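Local coordinates for protein 5-carboxyvanillate decarboxylase (Sphingomonas paucimobilis, PDB 4L6D) that probably removes carbon dioxide from 5-carboxyvanillate to give vanillate, using a manganese site in an amidohydrolase-type barrel, and binds vanillate, at residues Arg3-Glu8 against Asn327-Phe332; Ala29-Ile34 against Pro175-Lys180; Gly51-Val56 against Tyr298-Met303. One frame throughout, in Å; residues are numbered along the deposited sequence.

Contact 1 of 3, residues Arg3-Glu8 against Asn327-Phe332; sequences RLIATE and NAARIF. With MN (manganese (II) ion), chain I.
Both carboxylate oxygens of E8 are gripped, just one residue beyond the T7 side chain that packs against A328 and F332. OE1 is hydrogen-bonded to the hydroxyls of Y172 and S272, while E8 OE2 binds manganese at 2.2 Å, a metal shared with H174, D297 and a water that also donates to the carbonyl oxygen of E8 at 2.9 Å. Behind this polar end the contact is purely apolar. With chi1 at 55°, T7 OG1 sits between the backbone N and the carbonyl carbon, bonded to the carbonyl oxygen of W294, which puts CG2 anti to the carbonyl carbon and toward the helix. That methyl lies 3.7 Å from A328 CB and approaches F332 CE2 obliquely at 4.3 Å. I5 CG2 reaches the same A328 CB at 4.0 Å, and I5 CD1 is 4.4 Å from A329 CB; the small alanines let the helix come down close to the strand. F332 follows the last turn. The last helix, 317-331, thus lies along the first strand where 5-11 meets 292-293, the closure of a TIM barrel, with the metal ligand E8 further along that strand, where many amidohydrolases carry a histidine motif.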
loop_
_atom_site.group_PDB
_atom_site.type_symbol
_atom_site.label_atom_id
_atom_site.label_comp_id
_atom_site.label_asym_id
_atom_site.label_seq_id
_atom_site.Cartn_x
_atom_site.Cartn_y
_atom_site.Cartn_z
ATOM N N ARG A 3 -12.703 -2.664 -29.072
ATOM C CA ARG A 3 -12.537 -4.053 -28.648
ATOM C C ARG A 3 -12.175 -4.123 -27.172
ATOM O O ARG A 3 -11.114 -3.656 -26.745
ATOM C CB ARG A 3 -11.484 -4.781 -29.487
ATOM C CG ARG A 3 -11.428 -6.280 -29.187
ATOM C CD ARG A 3 -10.297 -6.969 -29.939
ATOM N NE ARG A 3 -10.487 -8.419 -29.995
ATOM C CZ ARG A 3 -9.585 -9.270 -30.474
ATOM N NH1 ARG A 3 -8.417 -8.820 -30.917
ATOM N NH2 ARG A 3 -9.848 -10.573 -30.505
ATOM N N LEU A 4 -13.091 -4.680 -26.390
ATOM C CA LEU A 4 -12.917 -4.789 -24.960
ATOM C C LEU A 4 -12.542 -6.212 -24.569
ATOM O O LEU A 4 -13.313 -7.144 -24.791
ATOM C CB LEU A 4 -14.215 -4.386 -24.268
ATOM C CG LEU A 4 -14.474 -2.884 -24.258
ATOM C CD1 LEU A 4 -15.962 -2.586 -24.077
ATOM C CD2 LEU A 4 -13.679 -2.250 -23.154
ATOM N N ILE A 5 -11.342 -6.366 -24.021
ATOM C CA ILE A 5 -10.865 -7.646 -23.523
ATOM C C ILE A 5 -10.635 -7.504 -22.025
ATOM O O ILE A 5 -9.676 -6.869 -21.599
ATOM C CB ILE A 5 -9.555 -8.071 -24.241
ATOM C CG1 ILE A 5 -9.783 -8.218 -25.752
ATOM C CG2 ILE A 5 -9.004 -9.363 -23.628
ATOM C CD1 ILE A 5 -8.487 -8.426 -26.537
ATOM N N ALA A 6 -11.534 -8.073 -21.225
ATOM C CA ALA A 6 -11.442 -7.972 -19.768
ATOM C C ALA A 6 -10.415 -8.975 -19.236
ATOM O O ALA A 6 -10.498 -10.155 -19.554
ATOM C CB ALA A 6 -12.812 -8.219 -19.141
ATOM N N THR A 7 -9.451 -8.521 -18.445
ATOM C CA THR A 7 -8.299 -9.372 -18.135
ATOM C C THR A 7 -8.209 -10.038 -16.760
ATOM O O THR A 7 -7.227 -10.744 -16.506
ATOM C CB THR A 7 -6.968 -8.632 -18.379
ATOM O OG1 THR A 7 -6.954 -7.403 -17.631
ATOM C CG2 THR A 7 -6.794 -8.327 -19.862
ATOM N N GLU A 8 -9.195 -9.844 -15.882
ATOM C CA GLU A 8 -9.130 -10.474 -14.555
ATOM C C GLU A 8 -10.450 -11.145 -14.211
ATOM O O GLU A 8 -11.079 -10.838 -13.195
ATOM C CB GLU A 8 -8.757 -9.473 -13.451
ATOM C CG GLU A 8 -8.167 -10.187 -12.206
ATOM C CD GLU A 8 -7.972 -9.258 -11.017
ATOM O OE1 GLU A 8 -7.137 -8.327 -11.109
ATOM O OE2 GLU A 8 -8.652 -9.454 -9.985
ATOM N N ASN A 327 -3.362 -3.814 -25.664
ATOM C CA ASN A 327 -2.267 -4.277 -24.810
ATOM C C ASN A 327 -2.468 -5.730 -24.374
ATOM O O ASN A 327 -1.523 -6.533 -24.404
ATOM C CB ASN A 327 -2.121 -3.376 -23.583
ATOM C CG ASN A 327 -1.687 -1.966 -23.935
ATOM O OD1 ASN A 327 -1.019 -1.726 -24.943
ATOM N ND2 ASN A 327 -2.064 -1.018 -23.091
ATOM N N ALA A 328 -3.697 -6.072 -23.985
ATOM C CA ALA A 328 -4.017 -7.453 -23.635
ATOM C C ALA A 328 -3.756 -8.416 -24.792
ATOM O O ALA A 328 -3.235 -9.512 -24.588
ATOM C CB ALA A 328 -5.469 -7.568 -23.194
ATOM N N ALA A 329 -4.135 -8.030 -26.006
ATOM C CA ALA A 329 -3.932 -8.899 -27.155
ATOM C C ALA A 329 -2.447 -9.207 -27.352
ATOM O O ALA A 329 -2.076 -10.338 -27.664
ATOM C CB ALA A 329 -4.519 -8.267 -28.399
ATOM N N ARG A 330 -1.605 -8.202 -27.140
ATOM C CA ARG A 330 -0.160 -8.379 -27.228
ATOM C C ARG A 330 0.372 -9.238 -26.083
ATOM O O ARG A 330 1.027 -10.263 -26.309
ATOM C CB ARG A 330 0.534 -7.019 -27.198
ATOM C CG ARG A 330 2.046 -7.093 -27.278
ATOM C CD ARG A 330 2.678 -5.713 -27.121
ATOM N NE ARG A 330 2.675 -5.255 -25.731
ATOM C CZ ARG A 330 1.944 -4.245 -25.265
ATOM N NH1 ARG A 330 1.155 -3.562 -26.081
ATOM N NH2 ARG A 330 2.014 -3.915 -23.985
ATOM N N ILE A 331 0.085 -8.819 -24.856
ATOM C CA ILE A 331 0.652 -9.462 -23.672
ATOM C C ILE A 331 0.162 -10.894 -23.492
ATOM O O ILE A 331 0.919 -11.769 -23.058
ATOM C CB ILE A 331 0.372 -8.618 -22.413
ATOM C CG1 ILE A 331 1.180 -7.317 -22.485
ATOM C CG2 ILE A 331 0.666 -9.404 -21.120
ATOM C CD1 ILE A 331 0.786 -6.287 -21.451
ATOM N N PHE A 332 -1.098 -11.131 -23.845
ATOM C CA PHE A 332 -1.719 -12.442 -23.643
ATOM C C PHE A 332 -2.008 -13.223 -24.929
ATOM O O PHE A 332 -2.873 -14.106 -24.945
ATOM C CB PHE A 332 -2.983 -12.292 -22.802
ATOM C CG PHE A 332 -2.722 -11.839 -21.390
ATOM C CD1 PHE A 332 -2.009 -12.636 -20.507
ATOM C CD2 PHE A 332 -3.187 -10.605 -20.948
ATOM C CE1 PHE A 332 -1.774 -12.213 -19.201
ATOM C CE2 PHE A 332 -2.960 -10.178 -19.649
ATOM C CZ PHE A 332 -2.256 -10.989 -18.767
HETATM MN MN MN I . -10.021 -10.899 -9.088
HETATM O O HOH W 1 -10.556 -12.256 -10.726
#

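Contact 2 of 3, residues Ala29-Ile34 against Pro175-Lys180; sequences ASLDMI and PRAPSK
D32 spends both carboxylate oxygens on the loop that follows strand 171-174. R176 grips OD2 side-on with two nitrogens: NE lies 2.7 Å from D32 OD2 and NH2 2.9 Å from it, a salt bridge in which both N-H groups serve one atom. The oxygen sits in the guanidinium plane, yet both donors come from above the carboxylate plane, on one face, and the two planes are turned 43° apart. A bend at chi3 (-69°) brings the arginine's head round to this position, and its NH1 goes to the carbonyl oxygen of H146. The other oxygen, D32 OD1, takes the backbone N-H of A177 on its syn side at 2.9 Å, nearly straight at 169°. D32's own backbone N is capped by S30 OG at 3.3 Å, in the turn that leads into helix 33-40. Three waters link further polar atoms of the two segments. One molecule lies 2.6 Å from D32 OD2 and also near the carbonyl oxygen of A177; a second accepts from L31 N at 2.8 Å, beside the carbonyl oxygen of P178. Near the exposed A29 and K180 a third accepts from both A29 N and K180 NZ. L31 supplies the apolar part, with CD2 against P178 CD at 3.9 Å and CB against the A177 methyl. An alanine in place of D32 would probably leave R176 without its counter-charge and the A177 N-H without its acceptor, the arginine then being held mainly through NH1. Two residues before R176 stands the metal ligand H174, and L35 of the vanillate pocket follows I34; the buried ion pair therefore ties two active-site neighbours together through one carboxylate, with charge probably neutralised locally.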
loop_
_atom_site.group_PDB
_atom_site.type_symbol
_atom_site.label_atom_id
_atom_site.label_comp_id
_atom_site.label_asym_id
_atom_site.label_seq_id
_atom_site.Cartn_x
_atom_site.Cartn_y
_atom_site.Cartn_z
ATOM N N ALA A 29 -5.581 -22.515 9.261
ATOM C CA ALA A 29 -5.601 -21.183 9.871
ATOM C C ALA A 29 -5.365 -20.056 8.871
ATOM O O ALA A 29 -5.354 -18.881 9.250
ATOM C CB ALA A 29 -4.584 -21.098 11.008
ATOM N N SER A 30 -5.150 -20.406 7.605
ATOM C CA SER A 30 -4.942 -19.400 6.562
ATOM C C SER A 30 -6.081 -18.388 6.549
ATOM O O SER A 30 -7.238 -18.762 6.691
ATOM C CB SER A 30 -4.845 -20.061 5.188
ATOM O OG SER A 30 -4.750 -19.074 4.167
ATOM N N LEU A 31 -5.753 -17.112 6.360
ATOM C CA LEU A 31 -6.772 -16.072 6.326
ATOM C C LEU A 31 -7.717 -16.244 5.134
ATOM O O LEU A 31 -8.828 -15.720 5.144
ATOM C CB LEU A 31 -6.137 -14.676 6.336
ATOM C CG LEU A 31 -7.064 -13.481 6.583
ATOM C CD1 LEU A 31 -7.658 -13.502 7.972
ATOM C CD2 LEU A 31 -6.281 -12.201 6.370
ATOM N N ASP A 32 -7.298 -17.001 4.120
ATOM C CA ASP A 32 -8.197 -17.306 3.008
ATOM C C ASP A 32 -9.390 -18.147 3.422
ATOM O O ASP A 32 -10.346 -18.254 2.664
ATOM C CB ASP A 32 -7.467 -17.997 1.863
ATOM C CG ASP A 32 -6.568 -17.055 1.120
ATOM O OD1 ASP A 32 -7.086 -16.190 0.371
ATOM O OD2 ASP A 32 -5.345 -17.152 1.304
ATOM N N MET A 33 -9.339 -18.759 4.602
ATOM C CA MET A 33 -10.477 -19.556 5.073
ATOM C C MET A 33 -11.751 -18.733 5.255
ATOM O O MET A 33 -12.845 -19.294 5.238
ATOM C CB MET A 33 -10.136 -20.337 6.348
ATOM C CG MET A 33 -9.112 -21.450 6.109
ATOM S SD MET A 33 -9.697 -22.790 5.045
ATOM C CE MET A 33 -10.766 -23.659 6.196
ATOM N N ILE A 34 -11.617 -17.413 5.414
ATOM C CA ILE A 34 -12.795 -16.555 5.487
ATOM C C ILE A 34 -13.555 -16.612 4.157
ATOM O O ILE A 34 -14.731 -16.968 4.131
ATOM C CB ILE A 34 -12.434 -15.100 5.882
ATOM C CG1 ILE A 34 -11.853 -15.068 7.300
ATOM C CG2 ILE A 34 -13.660 -14.205 5.788
ATOM C CD1 ILE A 34 -11.342 -13.695 7.752
ATOM N N PRO A 175 -4.443 -11.367 -6.321
ATOM C CA PRO A 175 -4.371 -11.457 -4.855
ATOM C C PRO A 175 -4.871 -12.779 -4.254
ATOM O O PRO A 175 -5.544 -13.595 -4.882
ATOM C CB PRO A 175 -5.283 -10.309 -4.381
ATOM C CG PRO A 175 -5.347 -9.370 -5.558
ATOM C CD PRO A 175 -5.273 -10.235 -6.771
ATOM N N ARG A 176 -4.492 -12.978 -3.001
ATOM C CA ARG A 176 -5.253 -13.813 -2.075
ATOM C C ARG A 176 -5.149 -13.084 -0.742
ATOM O O ARG A 176 -4.562 -12.007 -0.664
ATOM C CB ARG A 176 -4.718 -15.254 -2.011
ATOM C CG ARG A 176 -3.265 -15.353 -1.568
ATOM C CD ARG A 176 -2.771 -16.783 -1.525
ATOM N NE ARG A 176 -3.390 -17.557 -0.454
ATOM C CZ ARG A 176 -2.971 -18.759 -0.079
ATOM N NH1 ARG A 176 -1.949 -19.322 -0.714
ATOM N NH2 ARG A 176 -3.580 -19.395 0.915
ATOM N N ALA A 177 -5.730 -13.646 0.306
ATOM C CA ALA A 177 -5.670 -12.982 1.599
ATOM C C ALA A 177 -4.231 -12.913 2.122
ATOM O O ALA A 177 -3.408 -13.790 1.823
ATOM C CB ALA A 177 -6.567 -13.707 2.606
ATOM N N PRO A 178 -3.930 -11.870 2.915
ATOM C CA PRO A 178 -2.652 -11.758 3.623
ATOM C C PRO A 178 -2.149 -13.083 4.204
ATOM O O PRO A 178 -2.900 -13.801 4.870
ATOM C CB PRO A 178 -2.980 -10.774 4.736
ATOM C CG PRO A 178 -3.952 -9.821 4.057
ATOM C CD PRO A 178 -4.776 -10.679 3.127
ATOM N N SER A 179 -0.878 -13.384 3.950
ATOM C CA SER A 179 -0.247 -14.601 4.459
ATOM C C SER A 179 -0.123 -14.565 5.971
ATOM O O SER A 179 -0.395 -13.548 6.616
ATOM C CB SER A 179 1.157 -14.763 3.874
ATOM O OG SER A 179 2.072 -13.907 4.548
ATOM N N LYS A 180 0.337 -15.674 6.539
ATOM C CA LYS A 180 0.486 -15.769 7.987
ATOM C C LYS A 180 1.541 -14.798 8.511
ATOM O O LYS A 180 1.553 -14.470 9.697
ATOM C CB LYS A 180 0.788 -17.208 8.423
ATOM C CG LYS A 180 -0.375 -18.175 8.257
ATOM C CD LYS A 180 0.006 -19.585 8.685
ATOM C CE LYS A 180 -1.188 -20.512 8.506
ATOM N NZ LYS A 180 -0.967 -21.841 9.126
HETATM O O HOH W 2 -3.011 -23.809 9.423
HETATM O O HOH W 3 -3.084 -16.142 6.321
HETATM O O HOH W 4 -3.618 -16.278 3.081
#

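Contact 3 of 3, residues Gly51-Val56 against Tyr298-Met303; sequences GRLSDV and YPYQPM. With VNL (4-hydroxy-3-methoxybenzoate), chain J.
R52 lays one face of its guanidinium over P299 CB, with NH1 3.5 Å from that carbon. P299 follows a cis peptide bond in the loop after the last strand of the TIM barrel, just beyond the metal ligand D297. A bend at chi3 (60°) lets R52 NH1 donate to the carbonyl oxygen of P299 at 2.9 Å, tilted from the carbonyl plane. NH2 sits near Y298 CE1, the guanidinium and ring planes 76° apart, and a water joins NH2 to that same P299 oxygen. NE is salt-bridged to E59. A second water accepts from Y298 OH at 2.7 Å and donates to the backbone oxygen of R52 and to D55 OD2, fastening the end of helix 49-54 to the loop. Further inside, L53 sets its two methyls against P299 and Y300: CD2 packs on P299 CG at 3.6 Å and CD1 lies 3.5 Å from Y300 OH, a hydroxyl hydrogen-bonded to T77. P302 packs on Y241 of the second subunit. Y300 turns one ring face to the vanillate bound in the active site: atom CM2 of the ligand lies over the centre of the ring, 3.4 Å above the plane of Y300.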
loop_
_atom_site.group_PDB
_atom_site.type_symbol
_atom_site.label_atom_id
_atom_site.label_comp_id
_atom_site.label_asym_id
_atom_site.label_seq_id
_atom_site.Cartn_x
_atom_site.Cartn_y
_atom_site.Cartn_z
ATOM N N GLY A 51 -22.025 -20.757 -8.414
ATOM C CA GLY A 51 -22.727 -20.807 -9.684
ATOM C C GLY A 51 -22.250 -19.734 -10.650
ATOM O O GLY A 51 -22.049 -20.008 -11.838
ATOM N N ARG A 52 -22.063 -18.516 -10.150
ATOM C CA ARG A 52 -21.635 -17.413 -11.002
ATOM C C ARG A 52 -20.200 -17.573 -11.502
ATOM O O ARG A 52 -19.891 -17.227 -12.643
ATOM C CB ARG A 52 -21.868 -16.077 -10.290
ATOM C CG ARG A 52 -23.344 -15.936 -9.876
ATOM C CD ARG A 52 -23.710 -14.559 -9.383
ATOM N NE ARG A 52 -23.462 -13.563 -10.413
ATOM C CZ ARG A 52 -22.561 -12.600 -10.291
ATOM N NH1 ARG A 52 -21.859 -12.502 -9.170
ATOM N NH2 ARG A 52 -22.371 -11.736 -11.277
ATOM N N LEU A 53 -19.336 -18.117 -10.653
ATOM C CA LEU A 53 -17.963 -18.423 -11.044
ATOM C C LEU A 53 -17.913 -19.547 -12.074
ATOM O O LEU A 53 -17.101 -19.516 -13.011
ATOM C CB LEU A 53 -17.166 -18.853 -9.811
ATOM C CG LEU A 53 -16.786 -17.725 -8.845
ATOM C CD1 LEU A 53 -16.384 -18.301 -7.489
ATOM C CD2 LEU A 53 -15.630 -16.917 -9.420
ATOM N N SER A 54 -18.774 -20.545 -11.897
ATOM C CA SER A 54 -18.755 -21.726 -12.759
ATOM C C SER A 54 -19.313 -21.389 -14.131
ATOM O O SER A 54 -18.907 -21.970 -15.134
ATOM C CB SER A 54 -19.588 -22.860 -12.152
ATOM O OG SER A 54 -19.079 -23.250 -10.885
ATOM N N ASP A 55 -20.266 -20.466 -14.168
ATOM C CA ASP A 55 -20.934 -20.116 -15.414
ATOM C C ASP A 55 -20.018 -19.381 -16.391
ATOM O O ASP A 55 -19.373 -18.390 -16.036
ATOM C CB ASP A 55 -22.148 -19.239 -15.135
ATOM C CG ASP A 55 -22.651 -18.558 -16.380
ATOM O OD1 ASP A 55 -23.070 -19.283 -17.308
ATOM O OD2 ASP A 55 -22.603 -17.314 -16.431
ATOM N N VAL A 56 -19.980 -19.859 -17.629
ATOM C CA VAL A 56 -19.234 -19.167 -18.673
ATOM C C VAL A 56 -20.145 -18.725 -19.820
ATOM O O VAL A 56 -20.110 -17.561 -20.247
ATOM C CB VAL A 56 -18.095 -20.055 -19.211
ATOM C CG1 VAL A 56 -17.421 -19.401 -20.401
ATOM C CG2 VAL A 56 -17.071 -20.308 -18.117
ATOM N N TYR A 298 -15.029 -9.642 -12.840
ATOM C CA TYR A 298 -16.266 -10.416 -12.810
ATOM C C TYR A 298 -15.937 -11.827 -12.278
ATOM O O TYR A 298 -14.863 -12.343 -12.565
ATOM C CB TYR A 298 -16.834 -10.489 -14.231
ATOM C CG TYR A 298 -18.140 -11.234 -14.321
ATOM C CD1 TYR A 298 -19.345 -10.573 -14.146
ATOM C CD2 TYR A 298 -18.169 -12.609 -14.561
ATOM C CE1 TYR A 298 -20.545 -11.249 -14.215
ATOM C CE2 TYR A 298 -19.362 -13.292 -14.629
ATOM C CZ TYR A 298 -20.551 -12.605 -14.463
ATOM O OH TYR A 298 -21.757 -13.265 -14.519
ATOM N N PRO A 299 -16.843 -12.461 -11.504
ATOM C CA PRO A 299 -18.188 -12.043 -11.089
ATOM C C PRO A 299 -18.217 -11.295 -9.767
ATOM O O PRO A 299 -19.299 -11.045 -9.221
ATOM C CB PRO A 299 -18.915 -13.380 -10.941
ATOM C CG PRO A 299 -17.858 -14.297 -10.419
ATOM C CD PRO A 299 -16.582 -13.870 -11.144
ATOM N N TYR A 300 -17.049 -10.941 -9.256
ATOM C CA TYR A 300 -16.977 -10.224 -7.989
ATOM C C TYR A 300 -17.402 -8.760 -8.126
ATOM O O TYR A 300 -17.780 -8.121 -7.142
ATOM C CB TYR A 300 -15.572 -10.360 -7.404
ATOM C CG TYR A 300 -15.190 -11.810 -7.128
ATOM C CD1 TYR A 300 -15.720 -12.496 -6.034
ATOM C CD2 TYR A 300 -14.326 -12.502 -7.974
ATOM C CE1 TYR A 300 -15.390 -13.829 -5.781
ATOM C CE2 TYR A 300 -13.987 -13.836 -7.727
ATOM C CZ TYR A 300 -14.519 -14.490 -6.631
ATOM O OH TYR A 300 -14.192 -15.804 -6.373
ATOM N N GLN A 301 -17.323 -8.235 -9.349
ATOM C CA GLN A 301 -17.843 -6.913 -9.686
ATOM C C GLN A 301 -18.676 -7.013 -10.957
ATOM O O GLN A 301 -18.469 -7.918 -11.767
ATOM C CB GLN A 301 -16.710 -5.911 -9.880
ATOM C CG GLN A 301 -15.922 -5.702 -8.609
ATOM C CD GLN A 301 -15.179 -4.382 -8.568
ATOM O OE1 GLN A 301 -14.234 -4.240 -7.815
ATOM N NE2 GLN A 301 -15.643 -3.399 -9.334
ATOM N N PRO A 302 -19.626 -6.085 -11.139
ATOM C CA PRO A 302 -20.492 -6.107 -12.321
ATOM C C PRO A 302 -19.835 -5.512 -13.565
ATOM O O PRO A 302 -18.983 -4.630 -13.474
ATOM C CB PRO A 302 -21.658 -5.215 -11.898
ATOM C CG PRO A 302 -21.060 -4.248 -10.959
ATOM C CD PRO A 302 -20.059 -5.062 -10.170
ATOM N N MET A 303 -20.261 -5.987 -14.726
ATOM C CA MET A 303 -19.653 -5.566 -15.986
ATOM C C MET A 303 -19.986 -4.144 -16.415
ATOM O O MET A 303 -19.093 -3.431 -16.867
ATOM C CB MET A 303 -20.013 -6.538 -17.110
ATOM C CG MET A 303 -19.544 -7.948 -16.825
ATOM S SD MET A 303 -19.558 -8.968 -18.308
ATOM C CE MET A 303 -19.895 -10.600 -17.633
HETATM C C1 VNL J . -13.357 -11.017 -4.240
HETATM C CO1 VNL J . -13.125 -9.997 -5.172
HETATM C CO2 VNL J . -12.718 -12.268 -4.352
HETATM C CM1 VNL J . -12.247 -10.210 -6.251
HETATM C CM2 VNL J . -11.835 -12.496 -5.405
HETATM O OM VNL J . -11.168 -13.678 -5.596
HETATM C CZ VNL J . -11.597 -11.436 -6.390
HETATM C CC VNL J . -14.331 -10.780 -3.116
HETATM C CV VNL J . -11.337 -14.765 -4.667
HETATM O O1 VNL J . -15.129 -9.805 -3.154
HETATM O O2 VNL J . -14.372 -11.612 -2.178
HETATM O O3 VNL J . -11.000 -11.834 -7.554
HETATM O O HOH W 5 -21.554 -15.909 -14.405
HETATM O O HOH W 6 -21.111 -9.244 -10.979
#

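Overall arrangement
From the N terminus the chain first runs up strand 5-11, whose start waits for helix 317-331 at the far end of the sequence; contact 1 therefore encloses both others and joins first strand to last helix. Next come residues 29-34, which meet the loop after strand 171-174 in contact 2, and then helix 49-54, which meets the loop after strand 292-293 in contact 3. These two loops cross, since 51-56 lies within the span of contact 2 and 298-303 beyond it. Contacts 1 and 2 lie on opposite sides of the chain's centre, their centres about 28 Å apart. Contacts 2 and 3 bind the segments after the first strand to the loops after the fifth and eighth strands.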